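Local coordinates for endonuclease V isoform X2 (Ciona intestinalis, PDB 6OZI), which probably cleaves inosine-containing nucleic acid strands by metal-dependent hydrolysis, as an endonuclease V with an RNase H-like fold, at residues Asp153-Thr158 / Glu184-Ala189; Lys165-Arg168 / Glu174-Ile177; Ile141-Ser146 / Lys215-Cys220; Gly28-Ser33 / His206-Glu211. The protein carries 1 engineered substitution. All coordinates share one frame; numbering follows the deposited sequence.

Contact 1. Residues Asp153-Thr158 / Glu184-Ala189; sequences DGVKKT and EVLAKA
Val155 CG2 meets Leu186 CD1 at 4.0 Å in an apolar contact. Their branches meet at a slant, one methyl against one methyl. Leu186 CG lies beside its backbone N, anti to the carbonyl carbon (chi1 -58°), with CD1 then extended away from CA (chi2 -178°), which carries it to the 153-158 segment. Asp153 adds its methylene: CB sits 4.4 Å from the same CD1 of Leu186. Phe120 and Ser179 also pack on Leu186.

The polar groups do not bond directly across the two segments. Asp153 OD1 and Glu184 OE2 lie 5.4 Å apart, and like charges there would probably repel. Arg125 forms salt bridges with both, through NH2 to Asp153 and NE to Glu184. Ser179 OG gives Asp153 OD1 a further hydrogen bond.

Backbone irregularities shape both sides. Gly154 and Val155 are set together opposite the single residue Ile150. The positive phi of Gly154 (72°) is the one a G1 bulge needs at its first position. In the strand, Leu186 and Ala187 share Ile177 as their partner. Lys156 then takes the N-cap position of helix 157-169. The contact thus pairs a G1 beta bulge leading into a helix with a classic beta bulge in strand 184-190 of the mixed sheet.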
loop_
_atom_site.group_PDB
_atom_site.type_symbol
_atom_site.label_atom_id
_atom_site.label_comp_id
_atom_site.label_asym_id
_atom_site.label_seq_id
_atom_site.Cartn_x
_atom_site.Cartn_y
_atom_site.Cartn_z
ATOM N N ASP A 153 -27.814 13.745 15.825
ATOM C CA ASP A 153 -27.612 13.126 17.129
ATOM C C ASP A 153 -26.551 13.835 17.954
ATOM O O ASP A 153 -26.204 13.358 19.040
ATOM C CB ASP A 153 -27.229 11.652 16.968
ATOM C CG ASP A 153 -28.414 10.764 16.666
ATOM O OD1 ASP A 153 -29.287 10.605 17.554
ATOM O OD2 ASP A 153 -28.468 10.212 15.541
ATOM N N GLY A 154 -26.021 14.953 17.470
ATOM C CA GLY A 154 -24.998 15.661 18.212
ATOM C C GLY A 154 -23.665 14.950 18.227
ATOM O O GLY A 154 -22.889 15.133 19.169
ATOM N N VAL A 155 -23.380 14.139 17.211
ATOM C CA VAL A 155 -22.137 13.380 17.128
ATOM C C VAL A 155 -21.221 14.086 16.133
ATOM O O VAL A 155 -21.458 14.054 14.920
ATOM C CB VAL A 155 -22.385 11.924 16.711
ATOM C CG1 VAL A 155 -21.050 11.194 16.520
ATOM C CG2 VAL A 155 -23.240 11.213 17.743
ATOM N N LYS A 156 -20.149 14.689 16.647
ATOM C CA LYS A 156 -19.206 15.469 15.861
ATOM C C LYS A 156 -17.808 14.893 16.018
ATOM O O LYS A 156 -17.370 14.583 17.129
ATOM C CB LYS A 156 -19.231 16.939 16.282
ATOM C CG LYS A 156 -18.377 17.848 15.429
ATOM C CD LYS A 156 -18.783 19.306 15.602
ATOM C CE LYS A 156 -17.705 20.250 15.071
ATOM N NZ LYS A 156 -17.244 19.900 13.698
ATOM N N LYS A 157 -17.109 14.776 14.888
ATOM C CA LYS A 157 -15.837 14.065 14.839
ATOM C C LYS A 157 -14.785 14.731 15.727
ATOM O O LYS A 157 -14.149 14.069 16.557
ATOM C CB LYS A 157 -15.384 13.986 13.381
ATOM C CG LYS A 157 -14.273 13.018 13.042
ATOM C CD LYS A 157 -14.393 12.704 11.554
ATOM C CE LYS A 157 -13.212 11.942 11.016
ATOM N NZ LYS A 157 -13.411 11.624 9.569
ATOM N N THR A 158 -14.589 16.046 15.576
ATOM C CA THR A 158 -13.570 16.724 16.380
ATOM C C THR A 158 -13.835 16.563 17.877
ATOM O O THR A 158 -12.900 16.350 18.664
ATOM C CB THR A 158 -13.483 18.207 16.003
ATOM O OG1 THR A 158 -14.745 18.845 16.231
ATOM C CG2 THR A 158 -13.087 18.373 14.541
ATOM N N GLU A 184 -28.538 8.188 24.466
ATOM C CA GLU A 184 -28.213 6.770 24.428
ATOM C C GLU A 184 -26.824 6.586 23.834
ATOM O O GLU A 184 -26.335 7.427 23.073
ATOM C CB GLU A 184 -29.248 5.971 23.612
ATOM C CG GLU A 184 -29.331 6.388 22.145
ATOM C CD GLU A 184 -30.380 5.626 21.333
ATOM O OE1 GLU A 184 -30.919 4.612 21.835
ATOM O OE2 GLU A 184 -30.669 6.052 20.185
ATOM N N VAL A 185 -26.201 5.461 24.179
ATOM C CA VAL A 185 -24.906 5.100 23.612
ATOM C C VAL A 185 -25.125 4.470 22.244
ATOM O O VAL A 185 -25.950 3.561 22.080
ATOM C CB VAL A 185 -24.139 4.153 24.547
ATOM C CG1 VAL A 185 -22.827 3.717 23.890
ATOM C CG2 VAL A 185 -23.864 4.837 25.889
ATOM N N LEU A 186 -24.405 4.976 21.251
ATOM C CA LEU A 186 -24.476 4.473 19.890
ATOM C C LEU A 186 -23.376 3.476 19.567
ATOM O O LEU A 186 -23.600 2.556 18.769
ATOM C CB LEU A 186 -24.401 5.642 18.902
ATOM C CG LEU A 186 -25.471 6.736 19.022
ATOM C CD1 LEU A 186 -25.278 7.796 17.948
ATOM C CD2 LEU A 186 -26.879 6.160 18.954
ATOM N N ALA A 187 -22.193 3.661 20.145
ATOM C CA ALA A 187 -21.019 2.880 19.790
ATOM C C ALA A 187 -19.968 3.054 20.874
ATOM O O ALA A 187 -20.152 3.796 21.843
ATOM C CB ALA A 187 -20.465 3.300 18.427
ATOM N N LYS A 188 -18.839 2.388 20.674
ATOM C CA LYS A 188 -17.715 2.432 21.596
ATOM C C LYS A 188 -16.459 2.662 20.766
ATOM O O LYS A 188 -16.176 1.894 19.840
ATOM C CB LYS A 188 -17.635 1.131 22.400
ATOM C CG LYS A 188 -17.214 1.299 23.837
ATOM C CD LYS A 188 -17.730 0.126 24.650
ATOM C CE LYS A 188 -17.592 0.364 26.150
ATOM N NZ LYS A 188 -18.685 1.210 26.676
ATOM N N ALA A 189 -15.757 3.754 21.044
ATOM C CA ALA A 189 -14.435 3.998 20.478
ATOM C C ALA A 189 -13.412 3.203 21.279
ATOM O O ALA A 189 -13.290 3.395 22.491
ATOM C CB ALA A 189 -14.105 5.487 20.513
#

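Contact 2. Residues Lys165-Arg168 / Glu174-Ile177; sequences KRLR and ELDI
Leu167 carries most of this contact and pushes one methyl into the backbone of the 174-177 strand. Leu167 CD2 lies 3.1 Å from Glu174 O, an unusually short approach, to be read with caution at this resolution. Glu174 C is 3.6 Å from Leu167 CD2, so the methyl comes at the oxygen from the flank and not from beyond its end. CG of Leu167 is anti to the backbone N (chi1 174°), which carries the branch off the helix toward the strand.

Leu175 is the second partner. Its CB touches Leu167 CD2 at 3.7 Å, an ordinary apolar contact. The Leu175 side chain also packs on Gln163 and Phe164, one turn earlier in the helix.

Glu174 takes part through its main chain. Its CB points away from the helix, and its side chain touches Val190 of the neighbouring strand. No hydrogen bond crosses between the two segments.

The short connection between them is held by its own bonds. Thr170 OG1 bonds to Leu167 O, and Arg168 NH1 bonds to Gly172 O. The contact closes a short helix-to-strand connection at the edge of the RNase H-like sheet. There the end of helix 157-169 packs against strand 174-179, the outermost strand on that side, which is joined to its neighbour by backbone pairing of Leu175 with Ala189.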
loop_
_atom_site.group_PDB
_atom_site.type_symbol
_atom_site.label_atom_id
_atom_site.label_comp_id
_atom_site.label_asym_id
_atom_site.label_seq_id
_atom_site.Cartn_x
_atom_site.Cartn_y
_atom_site.Cartn_z
ATOM N N LYS A 165 -8.929 11.605 23.259
ATOM C CA LYS A 165 -7.549 11.905 23.642
ATOM C C LYS A 165 -7.458 12.291 25.113
ATOM O O LYS A 165 -6.531 11.863 25.821
ATOM C CB LYS A 165 -6.978 13.013 22.755
ATOM C CG LYS A 165 -6.732 12.577 21.322
ATOM C CD LYS A 165 -6.247 13.737 20.469
ATOM C CE LYS A 165 -6.014 13.286 19.041
ATOM N NZ LYS A 165 -5.787 14.432 18.124
ATOM N N ARG A 166 -8.417 13.094 25.592
ATOM C CA ARG A 166 -8.483 13.389 27.022
ATOM C C ARG A 166 -8.632 12.108 27.828
ATOM O O ARG A 166 -8.046 11.973 28.907
ATOM C CB ARG A 166 -9.642 14.344 27.317
ATOM C CG ARG A 166 -9.463 15.746 26.740
ATOM C CD ARG A 166 -10.429 16.760 27.355
ATOM N NE ARG A 166 -11.831 16.387 27.142
ATOM C CZ ARG A 166 -12.527 16.662 26.040
ATOM N NH1 ARG A 166 -11.960 17.312 25.031
ATOM N NH2 ARG A 166 -13.794 16.283 25.945
ATOM N N LEU A 167 -9.393 11.142 27.306
ATOM C CA LEU A 167 -9.499 9.850 27.973
ATOM C C LEU A 167 -8.157 9.137 28.003
ATOM O O LEU A 167 -7.760 8.588 29.037
ATOM C CB LEU A 167 -10.537 8.972 27.271
ATOM C CG LEU A 167 -10.631 7.530 27.782
ATOM C CD1 LEU A 167 -11.204 7.462 29.209
ATOM C CD2 LEU A 167 -11.417 6.686 26.825
ATOM N N ARG A 168 -7.440 9.137 26.875
ATOM C CA ARG A 168 -6.151 8.460 26.818
ATOM C C ARG A 168 -5.195 9.016 27.860
ATOM O O ARG A 168 -4.434 8.260 28.470
ATOM C CB ARG A 168 -5.541 8.585 25.420
ATOM C CG ARG A 168 -6.152 7.647 24.393
ATOM C CD ARG A 168 -5.974 6.174 24.762
ATOM N NE ARG A 168 -4.646 5.662 24.431
ATOM C CZ ARG A 168 -4.201 4.456 24.773
ATOM N NH1 ARG A 168 -4.975 3.632 25.472
ATOM N NH2 ARG A 168 -2.980 4.071 24.413
ATOM N N GLU A 174 -11.373 2.842 26.113
ATOM C CA GLU A 174 -12.729 2.697 25.591
ATOM C C GLU A 174 -13.534 3.938 25.945
ATOM O O GLU A 174 -13.493 4.395 27.091
ATOM C CB GLU A 174 -13.414 1.454 26.168
ATOM C CG GLU A 174 -12.829 0.147 25.672
ATOM C CD GLU A 174 -13.440 -1.060 26.349
ATOM O OE1 GLU A 174 -13.743 -0.979 27.554
ATOM O OE2 GLU A 174 -13.620 -2.094 25.678
ATOM N N LEU A 175 -14.256 4.484 24.971
ATOM C CA LEU A 175 -15.037 5.701 25.154
ATOM C C LEU A 175 -16.417 5.503 24.544
ATOM O O LEU A 175 -16.529 5.194 23.355
ATOM C CB LEU A 175 -14.345 6.894 24.493
ATOM C CG LEU A 175 -15.143 8.194 24.529
ATOM C CD1 LEU A 175 -15.131 8.747 25.946
ATOM C CD2 LEU A 175 -14.624 9.221 23.536
ATOM N N ASP A 176 -17.464 5.712 25.334
ATOM C CA ASP A 176 -18.811 5.618 24.795
ATOM C C ASP A 176 -19.082 6.804 23.882
ATOM O O ASP A 176 -18.797 7.951 24.236
ATOM C CB ASP A 176 -19.859 5.575 25.910
ATOM C CG ASP A 176 -19.786 4.311 26.737
ATOM O OD1 ASP A 176 -20.014 3.223 26.169
ATOM O OD2 ASP A 176 -19.561 4.408 27.961
ATOM N N ILE A 177 -19.634 6.527 22.707
ATOM C CA ILE A 177 -20.094 7.559 21.786
ATOM C C ILE A 177 -21.598 7.692 21.974
ATOM O O ILE A 177 -22.324 6.691 21.938
ATOM C CB ILE A 177 -19.725 7.209 20.334
ATOM C CG1 ILE A 177 -18.208 7.307 20.153
ATOM C CG2 ILE A 177 -20.451 8.109 19.354
ATOM C CD1 ILE A 177 -17.690 6.689 18.862
#

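Contact 3. Residues Ile141-Ser146 / Lys215-Cys220; sequences IGVAKS and KIVKGC. With nucleotides of chain C.
Ile141 holds CG1 beside its backbone N, anti to the carbonyl carbon (chi1 -64°), with the chain then extended so that CD1 reaches Ile216. Ile141 CD1 rests 3.8 Å from Ile216 CB and also touches CG2 and CD1 of that residue. The other branch, Ile141 CG2, turns to Val217 CG2 at 3.9 Å. Val143 CG2 meets the same Val217 methyl at 3.7 Å, the two valines running past each other in opposite directions. Strand 141-144 and helix 215-219 cross at -59°.

Beyond the strand end the chain grips the nucleic acid. Lys145 N bonds to OP1 of A6 of chain C at 2.8 Å, almost straight at 173°. The Lys145 side chain bends at chi3 and chi4, which brings NZ round to the phosphates. Its NZ bonds to OP2 of DT7 of chain C at 2.7 Å and to OP1 of A6 of chain C at 3.2 Å. Ser146 OG donates to OP2 of A6 of chain C at 2.9 Å.

A leucine in place of Lys145 would probably leave OP2 of DT7 of chain C without this charged partner and take one of the two bonds from OP1 of A6 of chain C. Lys145 thus spans two successive phosphates 3' to the inosine. Endonuclease V characteristically cuts at the second of these, so the chemistry implies that the loop following a buried apolar strand places donors close to the expected cleavage site.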
loop_
_atom_site.group_PDB
_atom_site.type_symbol
_atom_site.label_atom_id
_atom_site.label_comp_id
_atom_site.label_asym_id
_atom_site.label_seq_id
_atom_site.Cartn_x
_atom_site.Cartn_y
_atom_site.Cartn_z
ATOM N N ILE A 141 -21.507 -7.722 14.199
ATOM C CA ILE A 141 -20.893 -6.611 14.910
ATOM C C ILE A 141 -20.410 -5.604 13.875
ATOM O O ILE A 141 -19.863 -5.987 12.834
ATOM C CB ILE A 141 -19.727 -7.100 15.794
ATOM C CG1 ILE A 141 -20.260 -8.039 16.875
ATOM C CG2 ILE A 141 -18.975 -5.928 16.393
ATOM C CD1 ILE A 141 -19.199 -8.849 17.545
ATOM N N GLY A 142 -20.625 -4.320 14.147
ATOM C CA GLY A 142 -20.142 -3.264 13.279
ATOM C C GLY A 142 -18.795 -2.748 13.760
ATOM O O GLY A 142 -18.639 -2.390 14.930
ATOM N N VAL A 143 -17.826 -2.730 12.850
ATOM C CA VAL A 143 -16.482 -2.221 13.139
ATOM C C VAL A 143 -16.141 -1.199 12.064
ATOM O O VAL A 143 -15.964 -1.561 10.893
ATOM C CB VAL A 143 -15.420 -3.327 13.183
ATOM C CG1 VAL A 143 -14.043 -2.713 13.421
ATOM C CG2 VAL A 143 -15.755 -4.369 14.244
ATOM N N ALA A 144 -16.033 0.067 12.454
ATOM C CA ALA A 144 -15.733 1.152 11.533
ATOM C C ALA A 144 -14.338 1.692 11.818
ATOM O O ALA A 144 -13.935 1.810 12.979
ATOM C CB ALA A 144 -16.764 2.274 11.649
ATOM N N LYS A 145 -13.595 1.986 10.751
ATOM C CA LYS A 145 -12.242 2.512 10.880
ATOM C C LYS A 145 -12.202 4.029 10.941
ATOM O O LYS A 145 -11.179 4.597 11.342
ATOM C CB LYS A 145 -11.374 2.038 9.715
ATOM C CG LYS A 145 -11.242 0.536 9.624
ATOM C CD LYS A 145 -10.431 0.139 8.391
ATOM C CE LYS A 145 -11.235 0.357 7.132
ATOM N NZ LYS A 145 -12.419 -0.545 7.125
ATOM N N SER A 146 -13.273 4.690 10.523
ATOM C CA SER A 146 -13.405 6.129 10.650
ATOM C C SER A 146 -14.772 6.433 11.249
ATOM O O SER A 146 -15.690 5.610 11.216
ATOM C CB SER A 146 -13.229 6.837 9.295
ATOM O OG SER A 146 -14.186 6.362 8.362
ATOM N N LYS A 215 -16.067 -7.065 23.456
ATOM C CA LYS A 215 -15.226 -8.182 23.894
ATOM C C LYS A 215 -14.787 -9.043 22.714
ATOM O O LYS A 215 -13.638 -9.507 22.663
ATOM C CB LYS A 215 -15.954 -9.052 24.922
ATOM C CG LYS A 215 -15.619 -8.766 26.378
ATOM C CD LYS A 215 -16.804 -9.084 27.287
ATOM C CE LYS A 215 -16.387 -9.156 28.746
ATOM N NZ LYS A 215 -15.267 -8.221 29.032
ATOM N N ILE A 216 -15.691 -9.283 21.765
ATOM C CA ILE A 216 -15.350 -10.112 20.614
ATOM C C ILE A 216 -14.348 -9.397 19.716
ATOM O O ILE A 216 -13.415 -10.013 19.185
ATOM C CB ILE A 216 -16.631 -10.501 19.853
ATOM C CG1 ILE A 216 -17.521 -11.365 20.759
ATOM C CG2 ILE A 216 -16.298 -11.213 18.549
ATOM C CD1 ILE A 216 -18.855 -11.739 20.158
ATOM N N VAL A 217 -14.514 -8.090 19.530
ATOM C CA VAL A 217 -13.545 -7.345 18.731
ATOM C C VAL A 217 -12.167 -7.370 19.399
ATOM O O VAL A 217 -11.139 -7.530 18.727
ATOM C CB VAL A 217 -14.062 -5.913 18.483
ATOM C CG1 VAL A 217 -12.993 -5.036 17.862
ATOM C CG2 VAL A 217 -15.304 -5.956 17.573
ATOM N N LYS A 218 -12.126 -7.254 20.732
ATOM C CA LYS A 218 -10.855 -7.363 21.450
ATOM C C LYS A 218 -10.220 -8.729 21.242
ATOM O O LYS A 218 -9.014 -8.834 20.979
ATOM C CB LYS A 218 -11.058 -7.102 22.943
ATOM C CG LYS A 218 -9.773 -7.140 23.776
ATOM C CD LYS A 218 -9.961 -6.372 25.088
ATOM C CE LYS A 218 -8.660 -6.197 25.873
ATOM N NZ LYS A 218 -8.823 -5.175 26.971
ATOM N N GLY A 219 -11.021 -9.794 21.370
ATOM C CA GLY A 219 -10.512 -11.136 21.137
ATOM C C GLY A 219 -10.026 -11.366 19.717
ATOM O O GLY A 219 -9.186 -12.239 19.481
ATOM N N CYS A 220 -10.545 -10.602 18.756
ATOM C CA CYS A 220 -10.132 -10.720 17.364
ATOM C C CYS A 220 -8.959 -9.813 17.011
ATOM O O CYS A 220 -8.560 -9.784 15.846
ATOM C CB CYS A 220 -11.301 -10.402 16.425
ATOM S SG CYS A 220 -12.660 -11.590 16.468
ATOM P P A C 6 -15.012 2.745 7.301
ATOM O OP1 A C 6 -14.460 1.639 8.122
ATOM O OP2 A C 6 -14.141 3.877 6.890
ATOM O "O5'" A C 6 -15.630 2.078 5.994
ATOM C "C5'" A C 6 -16.399 0.886 6.077
ATOM C "C4'" A C 6 -16.768 0.397 4.703
ATOM O "O4'" A C 6 -17.563 1.408 4.040
ATOM C "C3'" A C 6 -15.593 0.172 3.772
ATOM O "O3'" A C 6 -15.023 -1.111 3.933
ATOM C "C2'" A C 6 -16.188 0.405 2.389
ATOM O "O2'" A C 6 -16.886 -0.746 1.939
ATOM C "C1'" A C 6 -17.212 1.490 2.679
ATOM N N9 A C 6 -16.741 2.861 2.409
ATOM C C8 A C 6 -16.557 3.867 3.329
ATOM N N7 A C 6 -16.185 5.007 2.800
ATOM C C5 A C 6 -16.138 4.738 1.440
ATOM C C6 A C 6 -15.820 5.536 0.324
ATOM N N6 A C 6 -15.468 6.825 0.406
ATOM N N1 A C 6 -15.879 4.958 -0.898
ATOM C C2 A C 6 -16.228 3.669 -0.987
ATOM N N3 A C 6 -16.553 2.820 -0.015
ATOM C C4 A C 6 -16.491 3.424 1.184
ATOM P P DI C 5 -18.014 8.281 5.898
ATOM O OP1 DI C 5 -16.668 8.901 6.153
ATOM O OP2 DI C 5 -18.267 8.063 4.427
ATOM O "O5'" DI C 5 -18.197 6.897 6.775
ATOM C "C5'" DI C 5 -17.533 6.741 8.004
ATOM C "C4'" DI C 5 -17.560 5.277 8.413
ATOM O "O4'" DI C 5 -19.109 4.856 8.636
ATOM C "C3'" DI C 5 -17.062 4.488 7.480
ATOM O "O3'" DI C 5 -16.280 3.356 8.076
ATOM C "C2'" DI C 5 -18.274 3.890 6.725
ATOM C "C1'" DI C 5 -19.396 3.899 7.783
ATOM N N9 DI C 5 -20.674 4.160 7.102
ATOM C C8 DI C 5 -21.195 5.103 6.301
ATOM N N7 DI C 5 -22.454 4.714 6.006
ATOM C C5 DI C 5 -22.691 3.561 6.610
ATOM C C6 DI C 5 -23.922 2.656 6.642
ATOM O O6 DI C 5 -24.903 2.937 6.045
ATOM N N1 DI C 5 -23.882 1.450 7.391
ATOM C C2 DI C 5 -22.698 1.083 8.109
ATOM N N3 DI C 5 -21.530 1.945 8.071
ATOM C C4 DI C 5 -21.574 3.207 7.292
ATOM P P DT C 7 -13.457 -1.318 3.680
ATOM O OP1 DT C 7 -13.154 -2.742 3.911
ATOM O OP2 DT C 7 -12.732 -0.292 4.461
ATOM O "O5'" DT C 7 -13.278 -0.967 2.130
ATOM C "C5'" DT C 7 -13.805 -1.819 1.117
ATOM C "C4'" DT C 7 -13.503 -1.242 -0.253
ATOM O "O4'" DT C 7 -13.877 0.167 -0.263
ATOM C "C3'" DT C 7 -12.021 -1.294 -0.650
ATOM O "O3'" DT C 7 -11.890 -1.531 -2.029
ATOM C "C2'" DT C 7 -11.529 0.096 -0.286
ATOM C "C1'" DT C 7 -12.753 0.946 -0.609
ATOM N N1 DT C 7 -12.763 2.227 0.147
ATOM C C2 DT C 7 -12.670 3.408 -0.552
ATOM O O2 DT C 7 -12.635 3.459 -1.767
ATOM N N3 DT C 7 -12.648 4.535 0.225
ATOM C C4 DT C 7 -12.681 4.599 1.609
ATOM O O4 DT C 7 -12.646 5.664 2.218
ATOM C C5 DT C 7 -12.759 3.323 2.287
ATOM C C7 DT C 7 -12.806 3.270 3.789
ATOM C C6 DT C 7 -12.785 2.207 1.531
#

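Contact 4. Residues Gly28-Ser33 / His206-Glu211; sequences GDFSLS and HKCSLE
A cysteine sulfur-aromatic contact between Cys208 and Phe30 ties the loop before strand 37-45 to the turn that leads from strand 200-206 into helix 210-219. SG of Cys208 lies 4.2 Å from Phe30 CE2. It is 5.4 Å from the centroid of the Phe30 ring and 67° off the ring normal, an oblique approach. Cys208 was modelled in two conformers, so these values hold for one of them. Phe30 CG is anti to its backbone N (chi1 170°), and this swings the ring toward the turn. Lys207 adds its carbonyl, with O 4.2 Å from Phe30 CD2, again oblique to the ring.

Within the turn, Lys207 CG sits 3.5 Å above the plane of the His206 ring, over its centre. Ser209 is the N-cap of helix 210-219, and its OG bonds to Thr212 N.

Arg139 serves both sides. It makes a cation-pi contact with Phe30, and its NE bonds to Lys207 O. Thr212 and Ile216 also pack on the Phe30 ring. No hydrogen bond joins the two segments directly. Their direct cohesion is therefore likely to rest on dispersion between a polarisable sulfur and an aromatic ring, with Arg139 adding a polar link between them.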
loop_
_atom_site.group_PDB
_atom_site.type_symbol
_atom_site.label_atom_id
_atom_site.label_comp_id
_atom_site.label_asym_id
_atom_site.label_seq_id
_atom_site.Cartn_x
_atom_site.Cartn_y
_atom_site.Cartn_z
ATOM N N GLY A 28 -29.374 -12.302 24.451
ATOM C CA GLY A 28 -30.258 -13.457 24.533
ATOM C C GLY A 28 -29.533 -14.590 25.236
ATOM O O GLY A 28 -28.876 -14.386 26.265
ATOM N N ASP A 29 -29.618 -15.798 24.677
ATOM C CA ASP A 29 -28.869 -16.929 25.215
ATOM C C ASP A 29 -27.472 -17.054 24.608
ATOM O O ASP A 29 -26.823 -18.092 24.783
ATOM C CB ASP A 29 -29.651 -18.239 25.054
ATOM C CG ASP A 29 -30.262 -18.398 23.680
ATOM O OD1 ASP A 29 -29.557 -18.143 22.674
ATOM O OD2 ASP A 29 -31.454 -18.783 23.614
ATOM N N PHE A 30 -27.011 -16.037 23.884
ATOM C CA PHE A 30 -25.669 -16.016 23.325
ATOM C C PHE A 30 -24.682 -15.452 24.340
ATOM O O PHE A 30 -25.024 -14.597 25.161
ATOM C CB PHE A 30 -25.637 -15.184 22.038
ATOM C CG PHE A 30 -24.249 -14.911 21.512
ATOM C CD1 PHE A 30 -23.551 -15.878 20.811
ATOM C CD2 PHE A 30 -23.661 -13.668 21.692
ATOM C CE1 PHE A 30 -22.274 -15.616 20.311
ATOM C CE2 PHE A 30 -22.392 -13.400 21.195
ATOM C CZ PHE A 30 -21.701 -14.377 20.506
ATOM N N SER A 31 -23.453 -15.959 24.291
ATOM C CA SER A 31 -22.388 -15.471 25.154
ATOM C C SER A 31 -21.046 -15.672 24.460
ATOM O O SER A 31 -20.935 -16.382 23.458
ATOM C CB SER A 31 -22.414 -16.169 26.518
ATOM O OG SER A 31 -22.238 -17.564 26.379
ATOM N N LEU A 32 -20.019 -15.023 25.011
ATOM C CA LEU A 32 -18.677 -15.133 24.450
ATOM C C LEU A 32 -18.191 -16.574 24.440
ATOM O O LEU A 32 -17.454 -16.977 23.534
ATOM C CB LEU A 32 -17.707 -14.253 25.244
ATOM C CG LEU A 32 -16.272 -14.155 24.718
ATOM C CD1 LEU A 32 -16.243 -13.452 23.386
ATOM C CD2 LEU A 32 -15.369 -13.444 25.715
ATOM N N SER A 33 -18.599 -17.366 25.432
ATOM C CA SER A 33 -18.152 -18.751 25.525
ATOM C C SER A 33 -18.633 -19.594 24.353
ATOM O O SER A 33 -18.039 -20.641 24.072
ATOM C CB SER A 33 -18.628 -19.367 26.845
ATOM O OG SER A 33 -20.021 -19.181 27.019
ATOM N N HIS A 206 -26.400 -7.072 15.321
ATOM C CA HIS A 206 -27.679 -7.736 15.500
ATOM C C HIS A 206 -27.444 -8.982 16.335
ATOM O O HIS A 206 -26.476 -9.710 16.094
ATOM C CB HIS A 206 -28.296 -8.084 14.142
ATOM C CG HIS A 206 -29.610 -8.789 14.234
ATOM N ND1 HIS A 206 -30.616 -8.380 15.080
ATOM C CD2 HIS A 206 -30.084 -9.872 13.576
ATOM C CE1 HIS A 206 -31.652 -9.186 14.945
ATOM N NE2 HIS A 206 -31.354 -10.102 14.040
ATOM N N LYS A 207 -28.336 -9.220 17.307
ATOM C CA LYS A 207 -28.270 -10.389 18.195
ATOM C C LYS A 207 -27.027 -10.374 19.096
ATOM O O LYS A 207 -26.492 -11.426 19.452
ATOM C CB LYS A 207 -28.334 -11.692 17.381
ATOM C CG LYS A 207 -29.602 -11.824 16.543
ATOM C CD LYS A 207 -29.689 -13.136 15.755
ATOM C CE LYS A 207 -29.905 -14.358 16.589
ATOM N NZ LYS A 207 -30.217 -15.520 15.693
ATOM N N CYS A 208 -26.601 -9.184 19.525
ATOM C CA CYS A 208 -25.391 -9.048 20.327
ATOM C C CYS A 208 -25.381 -7.676 20.995
ATOM O O CYS A 208 -25.652 -6.666 20.342
ATOM C CB CYS A 208 -24.147 -9.230 19.453
ATOM S SG CYS A 208 -22.599 -9.332 20.346
ATOM N N SER A 209 -25.067 -7.641 22.289
ATOM C CA SER A 209 -24.971 -6.360 22.976
ATOM C C SER A 209 -23.677 -5.649 22.577
ATOM O O SER A 209 -22.700 -6.273 22.145
ATOM C CB SER A 209 -25.020 -6.538 24.496
ATOM O OG SER A 209 -23.811 -7.094 24.985
ATOM N N LEU A 210 -23.675 -4.323 22.743
ATOM C CA LEU A 210 -22.473 -3.547 22.452
ATOM C C LEU A 210 -21.290 -4.041 23.275
ATOM O O LEU A 210 -20.152 -4.080 22.789
ATOM C CB LEU A 210 -22.742 -2.064 22.716
ATOM C CG LEU A 210 -21.547 -1.100 22.644
ATOM C CD1 LEU A 210 -20.800 -1.209 21.317
ATOM C CD2 LEU A 210 -22.009 0.324 22.876
ATOM N N GLU A 211 -21.553 -4.450 24.517
ATOM C CA GLU A 211 -20.498 -4.891 25.423
ATOM C C GLU A 211 -19.869 -6.197 24.951
ATOM O O GLU A 211 -18.635 -6.335 24.903
ATOM C CB GLU A 211 -21.086 -5.054 26.818
ATOM C CG GLU A 211 -21.582 -3.756 27.458
ATOM C CD GLU A 211 -22.941 -3.232 26.985
ATOM O OE1 GLU A 211 -23.637 -3.913 26.187
ATOM O OE2 GLU A 211 -23.321 -2.131 27.467
#

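How the contacts relate
All four contacts lie on or around one mixed sheet. Along the chain, contact 2 is nested inside contact 1, and contact 1 inside both contacts 3 and 4, which cross each other. Contacts 1 and 2 have centres about 11 Å apart and share helix 157-169. Their strands 184-190 and 174-179 are neighbours, joined by a Lys188-Asp176 salt bridge. Contacts 3 and 4, centres about 14 Å apart, share helix 210-219, where Ile216 packs on Leu32. Leu210 of that helix also packs on Val185 of contact 1. The centres of contacts 2 and 4 are about 23 Å apart. The sheet and its helices thus connect the nucleic acid-binding loop of contact 3 to the edge formed by strands 184-190 and 174-179.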